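PDB 3E10: putative NADH Oxidase from Clostridium acetobutylicum, which probably acts as an FMN-dependent oxidoreductase of the nitroreductase family, binding flavin mononucleotide between the two subunits of a dimer. Local coordinates for residues 30-35 / 43-48; 95-100 / 111-116. All blocks are in the same frame, centred on the assembly; numbering follows the deposited sequence.

How the interactions relate
Following the chain from its N terminus, interaction 1 comes first: helix 21-32 ends, a short connection without helix or strand follows, and strand 43-48 folds back against the helix end. Interaction 2 closes a second, separate loop, in which helix 89-106 turns into strand 110-115. The two are in series, neither nested nor crossed, but they meet in space with centres about 10 Å apart. Their helices touch through A31 with I100 and a probable hydrogen bond from N99 to the carbonyl of A30. Both reach the same antiparallel sheet, at its two outermost strands within the chain, and each also borders one of the dimer's two flavins.

Interaction 1 (30-35 / 43-48); sequences AAMQAP and WEFIVL. With FMN (flavin mononucleotide), chain C.
M32, a selenomethionine near the end of helix 21-32, lies across the neighbouring W43 and F45 of strand 43-48, touching both. Its CB lies 3.9 Å from NE1 of the W43 indole. The next atom, CG, sits beside the backbone N and anti to the carbonyl carbon (chi1 -62°), and this brings it within touch of both aromatics, with CG 3.6 Å from W43 NE1 and 3.7 Å from F45 CE1. SE continues as a Met-aromatic contact to both rings, oblique in each case and 5.1 Å from the centroid of the W43 five-membered ring. A bend at chi3 (-123°) then leaves the terminal CE alongside F45, 3.9 Å from CE1. One residue earlier, A31 CB meets the tip of the same phenyl, 3.6 Å from CZ, toward CE2. Here, in the flavin-binding fold of the nitroreductase family, the helix packs on a face of the sheet at its outermost strand within the chain, 43-48, and F45 to V47 pair in parallel with a strand of the second subunit, which continues the sheet across the dimer interface. The indole also meets the backbone where the chain leaves the helix. A31 O stands over one indole face, toward its rim, whereas A34 O approaches the edge near the ring plane, 3.3 Å from CH2. P35 O, buried without a polar partner, lies at that edge too. On its other side P35 turns CB to FMN, 3.2 Å from the ribityl O3', and the same flavin is hydrogen-bonded by S10, R12 and R157 of the second subunit.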
ATOM      1  N   ALA B  30     -10.068  -1.516  -8.300  1.00  5.95           N
ATOM      2  CA  ALA B  30      -9.021  -2.116  -7.455  1.00  6.51           C
ATOM      3  C   ALA B  30      -8.599  -1.132  -6.361  1.00  4.85           C
ATOM      4  O   ALA B  30      -8.481  -1.516  -5.187  1.00  5.82           O
ATOM      5  CB  ALA B  30      -7.807  -2.559  -8.279  1.00  7.80           C
ATOM      6  N   ALA B  31      -8.404   0.131  -6.724  1.00  6.65           N
ATOM      7  CA  ALA B  31      -8.045   1.167  -5.759  1.00  6.47           C
ATOM      8  C   ALA B  31      -9.043   1.229  -4.606  1.00  5.71           C
ATOM      9  O   ALA B  31      -8.678   1.285  -3.424  1.00  6.70           O
ATOM     10  CB  ALA B  31      -7.991   2.522  -6.456  1.00  6.32           C
HETATM   11  N   MSE B  32     -10.324   1.184  -4.960  1.00  5.94           N
HETATM   12  CA  MSE B  32     -11.390   1.396  -3.981  1.00  4.67           C
HETATM   13  C   MSE B  32     -11.678   0.181  -3.103  1.00  6.12           C
HETATM   14  O   MSE B  32     -12.466   0.289  -2.167  1.00  7.10           O
HETATM   15  CB  MSE B  32     -12.655   1.950  -4.611  1.00  6.71           C
HETATM   16  CG  MSE B  32     -12.375   3.301  -5.223  1.00  5.43           C
HETATM   17 SE   MSE B  32     -13.955   4.305  -5.732  0.75  6.87          SE
HETATM   18  CE  MSE B  32     -13.555   4.594  -7.624  1.00  9.44           C
ATOM     19  N   GLN B  33     -11.047  -0.959  -3.401  1.00  6.11           N
ATOM     20  CA  GLN B  33     -11.068  -2.121  -2.522  1.00  5.70           C
ATOM     21  C   GLN B  33      -9.974  -2.116  -1.465  1.00  5.19           C
ATOM     22  O   GLN B  33      -9.887  -3.046  -0.665  1.00  5.66           O
ATOM     23  CB  GLN B  33     -10.961  -3.411  -3.343  1.00  5.77           C
ATOM     24  CG  GLN B  33     -12.137  -3.697  -4.220  1.00  5.36           C
ATOM     25  CD  GLN B  33     -13.454  -3.770  -3.499  1.00  6.62           C
ATOM     26  OE1 GLN B  33     -14.388  -3.013  -3.813  1.00  7.85           O
ATOM     27  NE2 GLN B  33     -13.546  -4.657  -2.508  1.00  7.46           N
ATOM     28  N   ALA B  34      -9.151  -1.079  -1.414  1.00  5.36           N
ATOM     29  CA  ALA B  34      -8.090  -1.019  -0.419  1.00  4.64           C
ATOM     30  C   ALA B  34      -8.623  -0.926   0.999  1.00  4.61           C
ATOM     31  O   ALA B  34      -9.722  -0.393   1.245  1.00  5.82           O
ATOM     32  CB  ALA B  34      -7.159   0.148  -0.718  1.00  5.87           C
ATOM     33  N   PRO B  35      -7.842  -1.444   1.942  1.00  6.27           N
ATOM     34  CA  PRO B  35      -8.172  -1.208   3.323  1.00  5.63           C
ATOM     35  C   PRO B  35      -7.973   0.279   3.633  1.00  4.68           C
ATOM     36  O   PRO B  35      -7.251   0.987   2.926  1.00  5.85           O
ATOM     37  CB  PRO B  35      -7.175  -2.069   4.086  1.00  5.93           C
ATOM     38  CG  PRO B  35      -5.979  -2.070   3.201  1.00  5.89           C
ATOM     39  CD  PRO B  35      -6.563  -2.170   1.791  1.00  5.36           C
ATOM     40  N   TRP B  43     -10.488   8.489  -0.516  1.00  6.74           N
ATOM     41  CA  TRP B  43      -9.895   8.720  -1.844  1.00  6.92           C
ATOM     42  C   TRP B  43     -10.812   9.375  -2.872  1.00  7.92           C
ATOM     43  O   TRP B  43     -12.036   9.128  -2.925  1.00  7.35           O
ATOM     44  CB  TRP B  43      -9.421   7.401  -2.439  1.00  7.89           C
ATOM     45  CG  TRP B  43     -10.281   6.197  -2.071  1.00  7.37           C
ATOM     46  CD1 TRP B  43     -11.557   5.925  -2.469  1.00  9.05           C
ATOM     47  CD2 TRP B  43      -9.890   5.130  -1.221  1.00  9.61           C
ATOM     48  NE1 TRP B  43     -11.978   4.743  -1.912  1.00 10.15           N
ATOM     49  CE2 TRP B  43     -10.961   4.227  -1.155  1.00  8.68           C
ATOM     50  CE3 TRP B  43      -8.718   4.856  -0.519  1.00  8.12           C
ATOM     51  CZ2 TRP B  43     -10.912   3.065  -0.354  1.00  9.52           C
ATOM     52  CZ3 TRP B  43      -8.645   3.678   0.258  1.00  9.42           C
ATOM     53  CH2 TRP B  43      -9.751   2.813   0.325  1.00  9.41           C
ATOM     54  N   GLU B  44     -10.178  10.166  -3.719  1.00  6.70           N
ATOM     55  CA  GLU B  44     -10.764  10.755  -4.938  1.00  7.54           C
ATOM     56  C   GLU B  44      -9.726  10.594  -6.029  1.00  7.74           C
ATOM     57  O   GLU B  44      -8.551  10.603  -5.734  1.00  8.72           O
ATOM     58  CB  GLU B  44     -11.010  12.266  -4.713  1.00  9.11           C
ATOM     59  CG  GLU B  44     -12.049  12.594  -3.634  1.00 10.92           C
ATOM     60  CD  GLU B  44     -13.484  12.353  -4.051  1.00 11.60           C
ATOM     61  OE1 GLU B  44     -13.744  12.026  -5.252  1.00 12.05           O
ATOM     62  OE2 GLU B  44     -14.388  12.478  -3.165  1.00 15.88           O
ATOM     63  N   PHE B  45     -10.165  10.454  -7.272  1.00  6.78           N
ATOM     64  CA  PHE B  45      -9.289  10.160  -8.394  1.00  6.87           C
ATOM     65  C   PHE B  45      -9.594  11.103  -9.554  1.00  5.58           C
ATOM     66  O   PHE B  45     -10.756  11.220  -9.960  1.00  8.33           O
ATOM     67  CB  PHE B  45      -9.484   8.704  -8.880  1.00  7.73           C
ATOM     68  CG  PHE B  45      -9.391   7.683  -7.784  1.00  7.59           C
ATOM     69  CD1 PHE B  45     -10.506   7.308  -7.078  1.00  7.47           C
ATOM     70  CD2 PHE B  45      -8.174   7.144  -7.410  1.00  7.40           C
ATOM     71  CE1 PHE B  45     -10.441   6.380  -6.039  1.00  7.45           C
ATOM     72  CE2 PHE B  45      -8.100   6.229  -6.379  1.00  7.27           C
ATOM     73  CZ  PHE B  45      -9.233   5.849  -5.700  1.00  7.39           C
ATOM     74  N   ILE B  46      -8.560  11.681 -10.157  1.00  7.09           N
ATOM     75  CA  ILE B  46      -8.719  12.392 -11.431  1.00  6.91           C
ATOM     76  C   ILE B  46      -8.075  11.504 -12.513  1.00  8.32           C
ATOM     77  O   ILE B  46      -6.912  11.124 -12.419  1.00  8.84           O
ATOM     78  CB  ILE B  46      -8.056  13.770 -11.453  1.00  7.39           C
ATOM     79  CG1 ILE B  46      -8.500  14.636 -10.285  1.00  8.52           C
ATOM     80  CG2 ILE B  46      -8.373  14.494 -12.799  1.00  9.66           C
ATOM     81  CD1 ILE B  46      -7.705  15.963 -10.132  1.00 11.14           C
ATOM     82  N   VAL B  47      -8.868  11.169 -13.520  1.00  9.04           N
ATOM     83  CA  VAL B  47      -8.430  10.283 -14.568  1.00  9.36           C
ATOM     84  C   VAL B  47      -8.213  11.145 -15.798  1.00  9.34           C
ATOM     85  O   VAL B  47      -9.149  11.868 -16.213  1.00 11.18           O
ATOM     86  CB  VAL B  47      -9.493   9.220 -14.856  1.00  9.54           C
ATOM     87  CG1 VAL B  47      -9.078   8.363 -16.048  1.00 13.44           C
ATOM     88  CG2 VAL B  47      -9.762   8.376 -13.574  1.00 12.50           C
ATOM     89  N   LEU B  48      -6.998  11.110 -16.350  1.00  7.59           N
ATOM     90  CA  LEU B  48      -6.653  11.875 -17.557  1.00  9.00           C
ATOM     91  C   LEU B  48      -6.284  10.958 -18.714  1.00  8.25           C
ATOM     92  O   LEU B  48      -5.484  10.027 -18.571  1.00  9.31           O
ATOM     93  CB  LEU B  48      -5.479  12.795 -17.308  1.00  9.35           C
ATOM     94  CG  LEU B  48      -5.597  13.903 -16.259  1.00 11.24           C
ATOM     95  CD1 LEU B  48      -5.334  13.357 -14.817  1.00 10.12           C
ATOM     96  CD2 LEU B  48      -4.654  15.038 -16.616  1.00 14.51           C
TER
HETATM   97  N1  FMN C 501      -8.328  -2.612  11.966  1.00  5.93           N
HETATM   98  C2  FMN C 501      -8.314  -2.828  13.322  1.00  6.11           C
HETATM   99  O2  FMN C 501      -9.043  -3.690  13.822  1.00  9.09           O
HETATM  100  N3  FMN C 501      -7.444  -2.158  14.145  1.00  6.89           N
HETATM  101  C4  FMN C 501      -6.627  -1.145  13.681  1.00  6.61           C
HETATM  102  O4  FMN C 501      -5.831  -0.589  14.458  1.00  8.65           O
HETATM  103  C4A FMN C 501      -6.615  -0.924  12.290  1.00  4.61           C
HETATM  104  N5  FMN C 501      -5.779   0.014  11.745  1.00  7.05           N
HETATM  105  C5A FMN C 501      -5.744   0.221  10.386  1.00  6.59           C
HETATM  106  C6  FMN C 501      -4.876   1.164   9.840  1.00  5.48           C
HETATM  107  C7  FMN C 501      -4.797   1.388   8.484  1.00  5.71           C
HETATM  108  C7M FMN C 501      -3.821   2.417   7.950  1.00  6.45           C
HETATM  109  C8  FMN C 501      -5.603   0.642   7.626  1.00  6.11           C
HETATM  110  C8M FMN C 501      -5.339   0.714   6.149  1.00  5.53           C
HETATM  111  C9  FMN C 501      -6.479  -0.311   8.161  1.00  5.53           C
HETATM  112  C9A FMN C 501      -6.562  -0.533   9.534  1.00  5.08           C
HETATM  113  N10 FMN C 501      -7.468  -1.442  10.083  1.00  4.93           N
HETATM  114  C10 FMN C 501      -7.464  -1.662  11.447  1.00  4.15           C
HETATM  115  C1' FMN C 501      -8.387  -2.245   9.196  1.00  5.14           C
HETATM  116  C2' FMN C 501      -9.571  -1.381   8.743  1.00  4.99           C
HETATM  117  O2' FMN C 501     -10.505  -1.183   9.795  1.00  6.11           O
HETATM  118  C3' FMN C 501     -10.226  -2.023   7.529  1.00  4.88           C
HETATM  119  O3' FMN C 501      -9.292  -1.998   6.447  1.00  5.28           O
HETATM  120  C4' FMN C 501     -11.557  -1.336   7.106  1.00  6.28           C
HETATM  121  O4' FMN C 501     -12.555  -1.466   8.083  1.00  6.18           O
HETATM  122  C5' FMN C 501     -12.061  -1.880   5.778  1.00  6.67           C
HETATM  123  O5' FMN C 501     -12.404  -3.254   5.880  1.00  6.50           O
HETATM  124  P   FMN C 501     -11.648  -4.298   4.921  1.00  6.31           P
HETATM  125  O1P FMN C 501     -10.183  -4.325   5.326  1.00  6.25           O
HETATM  126  O2P FMN C 501     -12.341  -5.620   5.182  1.00  6.40           O
HETATM  127  O3P FMN C 501     -11.832  -3.845   3.473  1.00  5.71           O

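Interaction 2 (95-100 / 111-116); sequences AAAENI and AVWLGA. With FMN (flavin mononucleotide), chain L.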
ATOM      1  N   ALA B  95      -2.076   2.171   0.150  1.00  5.73           N
ATOM      2  CA  ALA B  95      -2.666   0.847  -0.082  1.00  4.46           C
ATOM      3  C   ALA B  95      -3.479   0.851  -1.381  1.00  5.11           C
ATOM      4  O   ALA B  95      -3.436  -0.109  -2.148  1.00  6.14           O
ATOM      5  CB  ALA B  95      -3.532   0.448   1.137  1.00  5.41           C
ATOM      6  N   ALA B  96      -4.243   1.928  -1.616  1.00  5.07           N
ATOM      7  CA  ALA B  96      -4.975   2.096  -2.870  1.00  4.78           C
ATOM      8  C   ALA B  96      -4.036   2.130  -4.081  1.00  5.29           C
ATOM      9  O   ALA B  96      -4.292   1.501  -5.111  1.00  5.61           O
ATOM     10  CB  ALA B  96      -5.855   3.352  -2.811  1.00  6.08           C
ATOM     11  N   ALA B  97      -2.936   2.875  -3.950  1.00  4.92           N
ATOM     12  CA  ALA B  97      -1.955   2.960  -5.039  1.00  4.77           C
ATOM     13  C   ALA B  97      -1.381   1.593  -5.380  1.00  4.02           C
ATOM     14  O   ALA B  97      -1.278   1.220  -6.548  1.00  6.11           O
ATOM     15  CB  ALA B  97      -0.811   3.930  -4.638  1.00  6.00           C
ATOM     16  N   GLU B  98      -1.039   0.833  -4.339  1.00  5.25           N
ATOM     17  CA  GLU B  98      -0.466  -0.485  -4.546  1.00  5.61           C
ATOM     18  C   GLU B  98      -1.495  -1.376  -5.226  1.00  5.42           C
ATOM     19  O   GLU B  98      -1.135  -2.155  -6.103  1.00  5.93           O
ATOM     20  CB  GLU B  98       0.043  -1.089  -3.224  1.00  7.18           C
ATOM     21  CG  GLU B  98       0.690  -2.497  -3.357  1.00  5.91           C
ATOM     22  CD  GLU B  98       1.941  -2.552  -4.240  1.00  6.76           C
ATOM     23  OE1 GLU B  98       2.349  -1.523  -4.810  1.00  8.23           O
ATOM     24  OE2 GLU B  98       2.511  -3.673  -4.389  1.00  6.88           O
ATOM     25  N   ASN B  99      -2.768  -1.267  -4.830  1.00  4.94           N
ATOM     26  CA  ASN B  99      -3.781  -2.045  -5.537  1.00  5.11           C
ATOM     27  C   ASN B  99      -3.841  -1.696  -7.032  1.00  5.67           C
ATOM     28  O   ASN B  99      -4.030  -2.567  -7.891  1.00  5.99           O
ATOM     29  CB  ASN B  99      -5.159  -1.877  -4.924  1.00  5.51           C
ATOM     30  CG  ASN B  99      -5.383  -2.754  -3.707  1.00  5.77           C
ATOM     31  OD1 ASN B  99      -4.458  -3.399  -3.175  1.00  6.14           O
ATOM     32  ND2 ASN B  99      -6.641  -2.783  -3.251  1.00  6.34           N
ATOM     33  N   ILE B 100      -3.782  -0.404  -7.338  1.00  4.99           N
ATOM     34  CA  ILE B 100      -3.746   0.004  -8.768  1.00  3.97           C
ATOM     35  C   ILE B 100      -2.574  -0.626  -9.500  1.00  4.40           C
ATOM     36  O   ILE B 100      -2.715  -1.129 -10.620  1.00  6.08           O
ATOM     37  CB  ILE B 100      -3.755   1.551  -8.924  1.00  4.52           C
ATOM     38  CG1 ILE B 100      -5.062   2.156  -8.367  1.00  5.93           C
ATOM     39  CG2 ILE B 100      -3.504   1.955 -10.351  1.00  6.28           C
ATOM     40  CD1 ILE B 100      -5.027   3.674  -8.275  1.00  7.66           C
ATOM     41  N   ALA B 111       2.800   0.443 -15.145  1.00  6.67           N
ATOM     42  CA  ALA B 111       2.510   1.645 -14.391  1.00  5.63           C
ATOM     43  C   ALA B 111       3.686   1.983 -13.499  1.00  5.64           C
ATOM     44  O   ALA B 111       4.513   1.146 -13.199  1.00  6.23           O
ATOM     45  CB  ALA B 111       1.231   1.446 -13.579  1.00  6.43           C
ATOM     46  N   VAL B 112       3.728   3.234 -13.061  1.00  5.75           N
ATOM     47  CA  VAL B 112       4.659   3.640 -12.019  1.00  5.38           C
ATOM     48  C   VAL B 112       3.974   4.659 -11.099  1.00  5.14           C
ATOM     49  O   VAL B 112       3.235   5.544 -11.537  1.00  6.56           O
ATOM     50  CB  VAL B 112       6.002   4.202 -12.605  1.00  5.55           C
ATOM     51  CG1 VAL B 112       5.750   5.431 -13.508  1.00  7.31           C
ATOM     52  CG2 VAL B 112       6.975   4.557 -11.467  1.00  6.49           C
ATOM     53  N   TRP B 113       4.274   4.519  -9.809  1.00  5.74           N
ATOM     54  CA  TRP B 113       3.878   5.459  -8.759  1.00  4.66           C
ATOM     55  C   TRP B 113       4.813   6.645  -8.818  1.00  6.49           C
ATOM     56  O   TRP B 113       6.031   6.487  -8.712  1.00  7.84           O
ATOM     57  CB  TRP B 113       3.985   4.716  -7.430  1.00  6.65           C
ATOM     58  CG  TRP B 113       3.614   5.368  -6.171  1.00  6.02           C
ATOM     59  CD1 TRP B 113       3.625   6.703  -5.842  1.00  6.77           C
ATOM     60  CD2 TRP B 113       3.228   4.673  -4.984  1.00  4.40           C
ATOM     61  NE1 TRP B 113       3.235   6.865  -4.527  1.00  7.76           N
ATOM     62  CE2 TRP B 113       3.033   5.629  -3.970  1.00  6.18           C
ATOM     63  CE3 TRP B 113       3.037   3.320  -4.686  1.00  5.92           C
ATOM     64  CZ2 TRP B 113       2.622   5.272  -2.682  1.00  6.23           C
ATOM     65  CZ3 TRP B 113       2.682   2.960  -3.415  1.00  7.20           C
ATOM     66  CH2 TRP B 113       2.494   3.935  -2.422  1.00  6.73           C
ATOM     67  N   LEU B 114       4.222   7.826  -8.997  1.00  5.96           N
ATOM     68  CA  LEU B 114       4.958   9.089  -9.014  1.00  6.14           C
ATOM     69  C   LEU B 114       4.628   9.836  -7.722  1.00  6.25           C
ATOM     70  O   LEU B 114       3.540  10.393  -7.572  1.00  6.69           O
ATOM     71  CB  LEU B 114       4.601   9.881 -10.269  1.00  6.67           C
ATOM     72  CG  LEU B 114       4.802   9.140 -11.611  1.00  7.06           C
ATOM     73  CD1 LEU B 114       4.288  10.023 -12.767  1.00  8.28           C
ATOM     74  CD2 LEU B 114       6.224   8.680 -11.837  1.00  8.24           C
ATOM     75  N   GLY B 115       5.564   9.815  -6.776  1.00  6.69           N
ATOM     76  CA  GLY B 115       5.309  10.354  -5.449  1.00  6.45           C
ATOM     77  C   GLY B 115       5.009  11.849  -5.479  1.00  6.90           C
ATOM     78  O   GLY B 115       5.561  12.601  -6.304  1.00  6.66           O
ATOM     79  N   ALA B 116       4.130  12.282  -4.601  1.00  7.01           N
ATOM     80  CA  ALA B 116       3.840  13.716  -4.425  1.00  6.01           C
ATOM     81  C   ALA B 116       3.882  14.103  -2.950  1.00  7.46           C
ATOM     82  O   ALA B 116       4.879  14.667  -2.481  1.00  7.84           O
ATOM     83  CB  ALA B 116       2.511  14.100  -5.113  1.00  7.83           C
TER
HETATM   84  N1  FMN L 501       9.387   6.283  -9.478  1.00  6.31           N
HETATM   85  C2  FMN L 501       9.604   7.354 -10.295  1.00  6.35           C
HETATM   86  O2  FMN L 501      10.085   7.183 -11.424  1.00  8.96           O
HETATM   87  N3  FMN L 501       9.260   8.607  -9.864  1.00  6.09           N
HETATM   88  C4  FMN L 501       8.789   8.866  -8.595  1.00  6.03           C
HETATM   89  O4  FMN L 501       8.485  10.032  -8.246  1.00  8.02           O
HETATM   90  C4A FMN L 501       8.551   7.770  -7.765  1.00  6.43           C
HETATM   91  N5  FMN L 501       8.014   7.973  -6.522  1.00  6.77           N
HETATM   92  C5A FMN L 501       7.727   6.864  -5.729  1.00  6.42           C
HETATM   93  C6  FMN L 501       7.173   7.083  -4.471  1.00  6.01           C
HETATM   94  C7  FMN L 501       6.866   6.013  -3.624  1.00  5.88           C
HETATM   95  C7M FMN L 501       6.203   6.253  -2.318  1.00  7.83           C
HETATM   96  C8  FMN L 501       7.102   4.707  -4.080  1.00  5.11           C
HETATM   97  C8M FMN L 501       6.568   3.510  -3.288  1.00  6.38           C
HETATM   98  C9  FMN L 501       7.659   4.506  -5.348  1.00  5.67           C
HETATM   99  C9A FMN L 501       7.994   5.565  -6.174  1.00  5.08           C
HETATM  100  N10 FMN L 501       8.579   5.383  -7.432  1.00  5.98           N
HETATM  101  C10 FMN L 501       8.824   6.480  -8.246  1.00  5.23           C
HETATM  102  C1' FMN L 501       8.831   4.019  -7.922  1.00  5.58           C
HETATM  103  C2' FMN L 501      10.103   3.454  -7.268  1.00  5.86           C
HETATM  104  O2' FMN L 501      11.290   4.057  -7.777  1.00  6.35           O
HETATM  105  C3' FMN L 501      10.171   1.944  -7.520  1.00  6.12           C
HETATM  106  O3' FMN L 501       9.093   1.338  -6.827  1.00  5.87           O
HETATM  107  C4' FMN L 501      11.503   1.293  -7.102  1.00  5.99           C
HETATM  108  O4' FMN L 501      12.572   1.740  -7.931  1.00  8.06           O
HETATM  109  C5' FMN L 501      11.482  -0.234  -7.131  1.00  6.11           C
HETATM  110  O5' FMN L 501      11.214  -0.734  -8.447  1.00  5.88           O
HETATM  111  P   FMN L 501       9.900  -1.600  -8.722  1.00  6.78           P
HETATM  112  O1P FMN L 501       9.865  -2.731  -7.725  1.00  6.94           O
HETATM  113  O2P FMN L 501       8.704  -0.725  -8.539  1.00  6.37           O
HETATM  114  O3P FMN L 501      10.082  -2.098 -10.138  1.00  6.87           O
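A97 and FMN take opposite faces of the W113 indole. From helix 89-106 the methyl of A97 comes down almost vertically onto the six-membered ring, a CH-pi contact with CB 3.8 Å from the ring centroid and only 9° off its normal. The other face carries the dimethylbenzene end of the isoalloxazine, whose plane runs nearly parallel to the indole. C7M of the flavin hangs over the rim, 3.6 Å from W113 CE2, C8M sits above the six-membered ring, and the five-membered ring reaches out to C6, 3.8 Å from CD1. W113 is placed for this by its first torsion: CG is anti to the backbone N (chi1 -178°), which carries the indole out from strand 110-115 into the space between helix and cofactor.

Further along the flavin the same strand supplies smaller groups. V112 CG2 approaches N1 at 3.6 Å, and L114 CD2 meets N3 at the same distance of 3.6 Å, so two aliphatic branches border the pyrimidine part. G115 adds a polar contact: its N donates to the flavin O4 over 3.3 Å in a bent bond, with an N-H...O angle of 138°, and lies still closer to the flavin N5, 3.1 Å away. Beside the indole, E98 forms a long, weak ion pair with R8, itself a hydrogen-bonding partner of this FMN, while Q91 of the second subunit packs on W113.

Chemically the contact is divided: the benzenoid end of the flavin is held by apolar surface and dispersion, whereas the peptide N-H at O4, beside N5, probably helps to fix how the ring system is placed and may modestly polarise the C4=O4 and N5 region.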